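Local coordinates for DUF3992 domain-containing protein (Bacillus cereus, PDB 7A02), which forms the subunit of disulfide-linked endospore appendages, a family of pili found on the spores of pathogenic bacilli, at residues 53-61 / 98-106. Numbering follows the deposited sequence.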
loop_
_atom_site.group_PDB
_atom_site.type_symbol
_atom_site.label_atom_id
_atom_site.label_comp_id
_atom_site.label_asym_id
_atom_site.label_seq_id
_atom_site.Cartn_x
_atom_site.Cartn_y
_atom_site.Cartn_z
ATOM N N VAL A 53 30.444 -49.445 13.754
ATOM C CA VAL A 53 31.391 -50.248 14.514
ATOM C C VAL A 53 31.898 -51.337 13.586
ATOM O O VAL A 53 31.151 -52.241 13.202
ATOM C CB VAL A 53 30.756 -50.836 15.777
ATOM C CG1 VAL A 53 31.714 -51.787 16.439
ATOM C CG2 VAL A 53 30.388 -49.730 16.728
ATOM N N ASP A 54 33.175 -51.255 13.227
ATOM C CA ASP A 54 33.727 -52.116 12.189
ATOM C C ASP A 54 34.246 -53.428 12.762
ATOM O O ASP A 54 33.770 -54.504 12.388
ATOM C CB ASP A 54 34.840 -51.379 11.442
ATOM C CG ASP A 54 35.190 -52.039 10.131
ATOM O OD1 ASP A 54 34.331 -52.059 9.227
ATOM O OD2 ASP A 54 36.328 -52.536 10.001
ATOM N N THR A 55 35.216 -53.362 13.667
ATOM C CA THR A 55 35.800 -54.578 14.211
ATOM C C THR A 55 35.890 -54.489 15.724
ATOM O O THR A 55 35.914 -53.403 16.305
ATOM C CB THR A 55 37.197 -54.860 13.649
ATOM O OG1 THR A 55 38.090 -53.812 14.032
ATOM C CG2 THR A 55 37.160 -54.958 12.132
ATOM N N GLY A 56 35.952 -55.655 16.349
ATOM C CA GLY A 56 36.037 -55.808 17.781
ATOM C C GLY A 56 34.932 -56.702 18.277
ATOM O O GLY A 56 34.261 -57.393 17.506
ATOM N N THR A 57 34.732 -56.691 19.587
ATOM C CA THR A 57 33.654 -57.436 20.212
ATOM C C THR A 57 32.964 -56.550 21.233
ATOM O O THR A 57 33.532 -55.575 21.725
ATOM C CB THR A 57 34.160 -58.705 20.894
ATOM O OG1 THR A 57 33.065 -59.360 21.542
ATOM C CG2 THR A 57 35.212 -58.359 21.928
ATOM N N GLY A 58 31.722 -56.891 21.542
ATOM C CA GLY A 58 30.979 -56.167 22.541
ATOM C C GLY A 58 30.504 -54.830 22.024
ATOM O O GLY A 58 31.129 -54.212 21.160
ATOM N N PRO A 59 29.382 -54.357 22.549
ATOM C CA PRO A 59 28.794 -53.118 22.039
ATOM C C PRO A 59 29.638 -51.907 22.391
ATOM O O PRO A 59 30.404 -51.899 23.355
ATOM C CB PRO A 59 27.430 -53.061 22.734
ATOM C CG PRO A 59 27.216 -54.422 23.311
ATOM C CD PRO A 59 28.568 -54.947 23.617
ATOM N N VAL A 60 29.486 -50.867 21.578
ATOM C CA VAL A 60 30.132 -49.580 21.794
ATOM C C VAL A 60 29.049 -48.559 22.105
ATOM O O VAL A 60 28.018 -48.514 21.422
ATOM C CB VAL A 60 30.960 -49.154 20.571
ATOM C CG1 VAL A 60 31.605 -47.812 20.815
ATOM C CG2 VAL A 60 32.008 -50.190 20.268
ATOM N N THR A 61 29.271 -47.752 23.137
ATOM C CA THR A 61 28.284 -46.791 23.611
ATOM C C THR A 61 28.741 -45.376 23.296
ATOM O O THR A 61 29.841 -44.975 23.681
ATOM C CB THR A 61 28.059 -46.940 25.113
ATOM O OG1 THR A 61 27.516 -48.235 25.386
ATOM C CG2 THR A 61 27.092 -45.890 25.604
ATOM N N LEU A 98 32.645 -45.271 24.387
ATOM C CA LEU A 98 33.073 -46.240 25.388
ATOM C C LEU A 98 32.992 -47.628 24.781
ATOM O O LEU A 98 31.969 -47.989 24.195
ATOM C CB LEU A 98 32.195 -46.161 26.635
ATOM C CG LEU A 98 32.577 -47.087 27.781
ATOM C CD1 LEU A 98 33.946 -46.743 28.294
ATOM C CD2 LEU A 98 31.555 -46.994 28.888
ATOM N N GLY A 99 34.058 -48.411 24.934
ATOM C CA GLY A 99 34.101 -49.757 24.406
ATOM C C GLY A 99 34.764 -50.716 25.376
ATOM O O GLY A 99 35.374 -50.311 26.366
ATOM N N THR A 100 34.627 -52.000 25.063
ATOM C CA THR A 100 35.262 -53.051 25.839
ATOM C C THR A 100 36.778 -52.942 25.679
ATOM O O THR A 100 37.288 -52.289 24.767
ATOM C CB THR A 100 34.734 -54.412 25.386
ATOM O OG1 THR A 100 33.304 -54.402 25.433
ATOM C CG2 THR A 100 35.225 -55.532 26.288
ATOM N N ALA A 101 37.520 -53.581 26.578
ATOM C CA ALA A 101 38.978 -53.574 26.490
ATOM C C ALA A 101 39.470 -54.574 25.450
ATOM O O ALA A 101 40.351 -55.392 25.697
ATOM C CB ALA A 101 39.585 -53.862 27.857
ATOM N N ALA A 102 38.886 -54.492 24.260
ATOM C CA ALA A 102 39.300 -55.284 23.117
ATOM C C ALA A 102 39.671 -54.412 21.933
ATOM O O ALA A 102 39.942 -54.944 20.851
ATOM C CB ALA A 102 38.192 -56.262 22.710
ATOM N N ALA A 103 39.675 -53.091 22.107
ATOM C CA ALA A 103 40.088 -52.137 21.083
ATOM C C ALA A 103 39.264 -52.301 19.806
ATOM O O ALA A 103 39.783 -52.609 18.733
ATOM C CB ALA A 103 41.586 -52.259 20.796
ATOM N N GLU A 104 37.960 -52.092 19.942
ATOM C CA GLU A 104 37.109 -52.011 18.767
ATOM C C GLU A 104 37.490 -50.787 17.953
ATOM O O GLU A 104 38.021 -49.808 18.478
ATOM C CB GLU A 104 35.641 -51.928 19.173
ATOM C CG GLU A 104 35.181 -53.053 20.063
ATOM C CD GLU A 104 35.364 -52.737 21.526
ATOM O OE1 GLU A 104 36.353 -52.061 21.865
ATOM O OE2 GLU A 104 34.521 -53.158 22.339
ATOM N N THR A 105 37.237 -50.847 16.654
ATOM C CA THR A 105 37.520 -49.703 15.806
ATOM C C THR A 105 36.426 -49.544 14.766
ATOM O O THR A 105 35.738 -50.505 14.404
ATOM C CB THR A 105 38.881 -49.816 15.119
ATOM O OG1 THR A 105 39.206 -48.560 14.513
ATOM C CG2 THR A 105 38.848 -50.864 14.044
ATOM N N GLY A 106 36.283 -48.312 14.298
ATOM C CA GLY A 106 35.227 -47.990 13.363
ATOM C C GLY A 106 35.353 -46.580 12.835
ATOM O O GLY A 106 36.405 -45.952 12.947
#
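The carbonyl oxygen of T105 is gripped by two successive backbone amides: D54 N donates to T105 O over 2.9 Å, and T55 N donates to the same O over 3.0 Å. Both donors lie in the carbonyl plane, but the T55 bond is the straighter, 165° at the hydrogen, and the D54 bond the more bent. Two residues of one strand facing one of the other make a classic beta bulge. The return bond, T105 N to T55 O, is 2.9 Å long, its donor tilted from the carbonyl plane. Threonine suits this pair: the two beta-branched side chains run side by side, and T105 OG1 lies anti to its own N (chi1 -169°), a position from which it hydrogen-bonds to W27 O.

Beyond the bulge the chains part into loops, with the buried side chain of E104 packed between them. With CG beside the backbone N and a bend at chi2 (90°), the carboxylate curls back into its own loop, where T100 N donates to the syn lone pair of OE2 at 3.0 Å. G56, having no side chain, leaves room for the glutamate's methylenes, its CA lying 3.7 Å from E104 CG. V60 CG2 packs against E104 CB, the two side chains running in opposite directions, a branched apolar residue against the acid's aliphatic base, while T57 CG2 meets the small A102 CB near the surface.

A separate antiparallel pair, in the other sheet, forms where T61 N donates to L98 O and L98 N to T61 O. The contact thus joins two loops at one end of a jelly-roll sandwich: strand 46-55 beside 104-114 in one sheet, strand 60-66 beside 94-98 in the other, with W27 of strand 19-29 against V53 and V60, and strand 72-79 touching V53, P59 and T61.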